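Local coordinates for protein dihydropyrimidinase (Brevibacillus agri, PDB 3SFW) that probably hydrolyses the ring amide bond of dihydropyrimidines and related hydantoins, using a pair of zinc ions in its active site, at residues Thr228-Ser241 against Gly256-Leu268. Numbering follows the deposited sequence.
Sequences TALADAQLYVVHVS and GWNVYGETCPQYL. With ZN (zinc ion), chain D.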
loop_
_atom_site.group_PDB
_atom_site.type_symbol
_atom_site.label_atom_id
_atom_site.label_comp_id
_atom_site.label_asym_id
_atom_site.label_seq_id
_atom_site.Cartn_x
_atom_site.Cartn_y
_atom_site.Cartn_z
ATOM N N THR A 228 -14.075 -3.085 -13.171
ATOM C CA THR A 228 -13.671 -2.125 -14.204
ATOM C C THR A 228 -12.326 -2.511 -14.846
ATOM O O THR A 228 -12.220 -2.500 -16.054
ATOM C CB THR A 228 -13.579 -0.659 -13.663
ATOM O OG1 THR A 228 -14.872 -0.274 -13.192
ATOM C CG2 THR A 228 -13.150 0.296 -14.755
ATOM N N ALA A 229 -11.305 -2.840 -14.041
ATOM C CA ALA A 229 -10.043 -3.296 -14.599
ATOM C C ALA A 229 -10.209 -4.569 -15.461
ATOM O O ALA A 229 -9.634 -4.650 -16.529
ATOM C CB ALA A 229 -9.028 -3.572 -13.441
ATOM N N LEU A 230 -10.999 -5.527 -14.978
ATOM C CA LEU A 230 -11.302 -6.826 -15.693
ATOM C C LEU A 230 -12.061 -6.595 -17.017
ATOM O O LEU A 230 -11.890 -7.348 -17.985
ATOM C CB LEU A 230 -12.154 -7.710 -14.781
ATOM C CG LEU A 230 -11.334 -8.385 -13.642
ATOM C CD1 LEU A 230 -12.255 -8.880 -12.515
ATOM C CD2 LEU A 230 -10.561 -9.536 -14.221
ATOM N N ALA A 231 -12.787 -5.480 -17.091
ATOM C CA ALA A 231 -13.448 -5.074 -18.327
ATOM C C ALA A 231 -12.634 -4.106 -19.189
ATOM O O ALA A 231 -13.114 -3.683 -20.267
ATOM C CB ALA A 231 -14.841 -4.450 -18.008
ATOM N N ASP A 232 -11.515 -3.607 -18.652
ATOM C CA ASP A 232 -10.765 -2.511 -19.275
ATOM C C ASP A 232 -11.627 -1.256 -19.553
ATOM O O ASP A 232 -11.518 -0.618 -20.615
ATOM C CB ASP A 232 -10.114 -2.994 -20.576
ATOM C CG ASP A 232 -9.090 -2.016 -21.109
ATOM O OD1 ASP A 232 -8.543 -1.236 -20.319
ATOM O OD2 ASP A 232 -8.805 -2.041 -22.326
ATOM N N ALA A 233 -12.507 -0.944 -18.621
ATOM C CA ALA A 233 -13.559 0.055 -18.875
ATOM C C ALA A 233 -13.225 1.357 -18.137
ATOM O O ALA A 233 -12.059 1.606 -17.784
ATOM C CB ALA A 233 -14.910 -0.510 -18.424
ATOM N N GLN A 234 -14.215 2.238 -17.972
ATOM C CA GLN A 234 -13.948 3.485 -17.226
ATOM C C GLN A 234 -15.038 3.683 -16.175
ATOM O O GLN A 234 -16.209 3.428 -16.446
ATOM C CB GLN A 234 -13.874 4.703 -18.158
ATOM C CG GLN A 234 -15.021 4.767 -19.237
ATOM C CD GLN A 234 -14.573 4.141 -20.586
ATOM O OE1 GLN A 234 -13.383 3.941 -20.837
ATOM N NE2 GLN A 234 -15.542 3.786 -21.430
ATOM N N LEU A 235 -14.638 4.080 -14.956
ATOM C CA LEU A 235 -15.523 4.032 -13.796
ATOM C C LEU A 235 -15.524 5.392 -13.149
ATOM O O LEU A 235 -14.472 6.033 -13.050
ATOM C CB LEU A 235 -14.985 3.011 -12.755
ATOM C CG LEU A 235 -15.840 2.895 -11.463
ATOM C CD1 LEU A 235 -17.161 2.100 -11.814
ATOM C CD2 LEU A 235 -15.051 2.089 -10.426
ATOM N N TYR A 236 -16.695 5.826 -12.698
ATOM C CA TYR A 236 -16.825 7.063 -11.933
ATOM C C TYR A 236 -17.560 6.749 -10.631
ATOM O O TYR A 236 -18.673 6.314 -10.639
ATOM C CB TYR A 236 -17.584 8.085 -12.777
ATOM C CG TYR A 236 -17.837 9.428 -12.123
ATOM C CD1 TYR A 236 -18.895 9.597 -11.215
ATOM C CD2 TYR A 236 -17.152 10.573 -12.573
ATOM C CE1 TYR A 236 -19.227 10.880 -10.713
ATOM C CE2 TYR A 236 -17.434 11.843 -12.064
ATOM C CZ TYR A 236 -18.457 11.990 -11.132
ATOM O OH TYR A 236 -18.854 13.259 -10.758
ATOM N N VAL A 237 -16.861 6.867 -9.520
ATOM C CA VAL A 237 -17.432 6.538 -8.229
ATOM C C VAL A 237 -18.116 7.784 -7.678
ATOM O O VAL A 237 -17.443 8.784 -7.370
ATOM C CB VAL A 237 -16.342 6.071 -7.222
ATOM C CG1 VAL A 237 -17.037 5.584 -5.892
ATOM C CG2 VAL A 237 -15.460 4.942 -7.841
ATOM N N VAL A 238 -19.446 7.744 -7.499
ATOM C CA VAL A 238 -20.152 8.966 -7.058
ATOM C C VAL A 238 -20.028 9.046 -5.520
ATOM O O VAL A 238 -19.699 8.054 -4.870
ATOM C CB VAL A 238 -21.678 8.983 -7.426
ATOM C CG1 VAL A 238 -21.883 8.771 -8.950
ATOM C CG2 VAL A 238 -22.442 7.881 -6.656
ATOM N N HIS A 239 -20.220 10.254 -4.995
ATOM C CA HIS A 239 -20.170 10.516 -3.545
ATOM C C HIS A 239 -19.188 9.618 -2.788
ATOM O O HIS A 239 -19.593 8.893 -1.887
ATOM C CB HIS A 239 -21.592 10.510 -2.868
ATOM C CG HIS A 239 -22.462 9.308 -3.179
ATOM N ND1 HIS A 239 -22.021 7.999 -3.062
ATOM C CD2 HIS A 239 -23.792 9.235 -3.466
ATOM C CE1 HIS A 239 -23.033 7.173 -3.332
ATOM N NE2 HIS A 239 -24.116 7.906 -3.559
ATOM N N VAL A 240 -17.890 9.803 -3.045
ATOM C CA VAL A 240 -16.848 9.176 -2.199
ATOM C C VAL A 240 -16.840 9.912 -0.827
ATOM O O VAL A 240 -16.759 11.151 -0.791
ATOM C CB VAL A 240 -15.450 9.283 -2.896
ATOM C CG1 VAL A 240 -14.321 8.744 -1.972
ATOM C CG2 VAL A 240 -15.467 8.501 -4.200
ATOM N N SER A 241 -17.058 9.178 0.284
ATOM C CA SER A 241 -17.242 9.887 1.566
ATOM C C SER A 241 -16.134 9.627 2.558
ATOM O O SER A 241 -16.087 10.253 3.634
ATOM C CB SER A 241 -18.591 9.495 2.213
ATOM O OG SER A 241 -18.554 8.163 2.727
ATOM N N GLY A 256 -2.844 3.013 -13.322
ATOM C CA GLY A 256 -3.184 3.585 -14.628
ATOM C C GLY A 256 -4.585 3.178 -15.073
ATOM O O GLY A 256 -4.989 3.437 -16.240
ATOM N N TRP A 257 -5.384 2.653 -14.137
ATOM C CA TRP A 257 -6.757 2.363 -14.504
ATOM C C TRP A 257 -7.582 3.632 -14.627
ATOM O O TRP A 257 -7.256 4.677 -14.034
ATOM C CB TRP A 257 -7.401 1.383 -13.551
ATOM C CG TRP A 257 -6.613 0.085 -13.482
ATOM C CD1 TRP A 257 -5.724 -0.386 -14.413
ATOM C CD2 TRP A 257 -6.652 -0.876 -12.445
ATOM N NE1 TRP A 257 -5.235 -1.614 -14.030
ATOM C CE2 TRP A 257 -5.815 -1.954 -12.838
ATOM C CE3 TRP A 257 -7.435 -1.020 -11.293
ATOM C CZ2 TRP A 257 -5.668 -3.105 -12.070
ATOM C CZ3 TRP A 257 -7.306 -2.175 -10.546
ATOM C CH2 TRP A 257 -6.424 -3.204 -10.929
ATOM N N ASN A 258 -8.630 3.558 -15.451
ATOM C CA ASN A 258 -9.448 4.750 -15.741
ATOM C C ASN A 258 -10.607 4.855 -14.746
ATOM O O ASN A 258 -11.750 4.477 -15.026
ATOM C CB ASN A 258 -9.889 4.704 -17.210
ATOM C CG ASN A 258 -8.666 4.739 -18.146
ATOM O OD1 ASN A 258 -7.733 5.511 -17.890
ATOM N ND2 ASN A 258 -8.547 3.749 -19.008
ATOM N N VAL A 259 -10.219 5.215 -13.520
ATOM C CA VAL A 259 -11.124 5.285 -12.389
ATOM C C VAL A 259 -11.109 6.731 -11.909
ATOM O O VAL A 259 -10.034 7.296 -11.614
ATOM C CB VAL A 259 -10.655 4.356 -11.244
ATOM C CG1 VAL A 259 -11.525 4.588 -9.947
ATOM C CG2 VAL A 259 -10.714 2.868 -11.731
ATOM N N TYR A 260 -12.313 7.315 -11.822
ATOM C CA TYR A 260 -12.498 8.714 -11.396
ATOM C C TYR A 260 -13.392 8.736 -10.189
ATOM O O TYR A 260 -14.144 7.801 -9.968
ATOM C CB TYR A 260 -13.219 9.516 -12.521
ATOM C CG TYR A 260 -12.467 9.369 -13.820
ATOM C CD1 TYR A 260 -12.863 8.420 -14.763
ATOM C CD2 TYR A 260 -11.265 10.034 -14.027
ATOM C CE1 TYR A 260 -12.124 8.180 -15.914
ATOM C CE2 TYR A 260 -10.546 9.836 -15.210
ATOM C CZ TYR A 260 -11.003 8.902 -16.148
ATOM O OH TYR A 260 -10.312 8.684 -17.323
ATOM N N GLY A 261 -13.277 9.804 -9.381
ATOM C CA GLY A 261 -14.103 9.932 -8.168
ATOM C C GLY A 261 -14.673 11.324 -7.962
ATOM O O GLY A 261 -14.039 12.344 -8.284
ATOM N N GLU A 262 -15.869 11.340 -7.368
ATOM C CA GLU A 262 -16.603 12.547 -7.051
ATOM C C GLU A 262 -16.718 12.620 -5.528
ATOM O O GLU A 262 -16.890 11.588 -4.873
ATOM C CB GLU A 262 -18.020 12.341 -7.587
ATOM C CG GLU A 262 -19.015 13.467 -7.320
ATOM C CD GLU A 262 -20.414 12.987 -7.750
ATOM O OE1 GLU A 262 -21.122 12.366 -6.901
ATOM O OE2 GLU A 262 -20.744 13.154 -8.948
ATOM N N THR A 263 -16.723 13.839 -4.954
ATOM C CA THR A 263 -17.262 13.942 -3.574
ATOM C C THR A 263 -18.296 15.070 -3.530
ATOM O O THR A 263 -18.691 15.583 -4.598
ATOM C CB THR A 263 -16.157 14.033 -2.514
ATOM O OG1 THR A 263 -16.733 13.821 -1.199
ATOM C CG2 THR A 263 -15.436 15.397 -2.614
ATOM N N CYS A 264 -18.835 15.361 -2.348
ATOM C CA CYS A 264 -19.993 16.238 -2.235
ATOM C C CYS A 264 -19.757 17.141 -1.033
ATOM O O CYS A 264 -19.058 16.728 -0.086
ATOM C CB CYS A 264 -21.269 15.418 -1.979
ATOM S SG CYS A 264 -21.582 14.079 -3.196
ATOM N N PRO A 265 -20.394 18.333 -1.014
ATOM C CA PRO A 265 -20.112 19.276 0.057
ATOM C C PRO A 265 -20.419 18.683 1.435
ATOM O O PRO A 265 -19.711 18.978 2.397
ATOM C CB PRO A 265 -21.072 20.431 -0.224
ATOM C CG PRO A 265 -21.322 20.369 -1.716
ATOM C CD PRO A 265 -21.277 18.896 -2.053
ATOM N N GLN A 266 -21.493 17.898 1.540
ATOM C CA GLN A 266 -21.878 17.309 2.865
ATOM C C GLN A 266 -20.783 16.448 3.481
ATOM O O GLN A 266 -20.613 16.427 4.704
ATOM C CB GLN A 266 -23.226 16.550 2.798
ATOM C CG GLN A 266 -23.319 15.385 1.733
ATOM C CD GLN A 266 -23.688 15.927 0.341
ATOM O OE1 GLN A 266 -23.283 17.034 -0.030
ATOM N NE2 GLN A 266 -24.419 15.142 -0.431
ATOM N N TYR A 267 -19.967 15.810 2.646
ATOM C CA TYR A 267 -18.915 14.939 3.195
ATOM C C TYR A 267 -17.651 15.724 3.512
ATOM O O TYR A 267 -16.797 15.231 4.209
ATOM C CB TYR A 267 -18.627 13.749 2.259
ATOM C CG TYR A 267 -19.889 12.972 1.956
ATOM C CD1 TYR A 267 -20.429 12.946 0.661
ATOM C CD2 TYR A 267 -20.557 12.275 2.989
ATOM C CE1 TYR A 267 -21.622 12.272 0.381
ATOM C CE2 TYR A 267 -21.724 11.564 2.716
ATOM C CZ TYR A 267 -22.255 11.562 1.417
ATOM O OH TYR A 267 -23.416 10.837 1.173
ATOM N N LEU A 268 -17.558 16.952 2.979
ATOM C CA LEU A 268 -16.429 17.843 3.237
ATOM C C LEU A 268 -16.553 18.631 4.545
ATOM O O LEU A 268 -15.545 18.908 5.180
ATOM C CB LEU A 268 -16.140 18.794 2.048
ATOM C CG LEU A 268 -15.745 18.060 0.749
ATOM C CD1 LEU A 268 -15.790 19.086 -0.458
ATOM C CD2 LEU A 268 -14.351 17.419 0.910
HETATM ZN ZN ZN D . -26.147 7.422 -4.216
HETATM O O HOH W 1 -9.591 1.149 -16.562
HETATM O O HOH W 2 -10.907 2.631 -20.395
HETATM O O HOH W 3 -16.585 12.590 5.296
HETATM O O HOH W 4 -28.219 7.107 -4.400
HETATM O O HOH W 5 -27.113 7.955 -2.270
#
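Both carboxylate oxygens of E262 are taken by the 228-241 segment. The hydroxyl of Y236 donates to OE2 (OH to OE2 2.6 Å) on its anti side, 28° out of the carboxylate plane, with ring and carboxylate planes 79° apart; the backbone N of H239 reaches OE1 from above that plane, N to OE1 3.0 Å. With CG anti to the backbone N (chi1 177°) and the chain extended beyond it, the acid is carried to these donors, and OE1 also bonds the zinc ligand H58. Backbone bonds join the strands: L235 N donates to N258 O and L235 O accepts from Y260 N; one step on, V237 N donates to Y260 O and V237 O accepts from E262 N. Beyond them V240 N bonds E262 O at 2.7 Å, and T263 OG1 returns a bond to V240 O. This is a beta-alpha-beta crossover of the amidohydrolase TIM barrel, parallel strands 234-237 and 258-263 linked by helix 243-254. On the C-terminal side of the barrel strands H239 NE2 binds zinc at 2.2 Å, beside H183, while its CB packs on C264 SG (3.6 Å). A CH-pi contact lies at each end of the pair: before the strands A229 CB sits over the six-membered ring of W257, 3.4 Å from its centroid; after them S241 CB lies over one Y267 face, offset toward the rim. Water 1 links A233 O to N258 N.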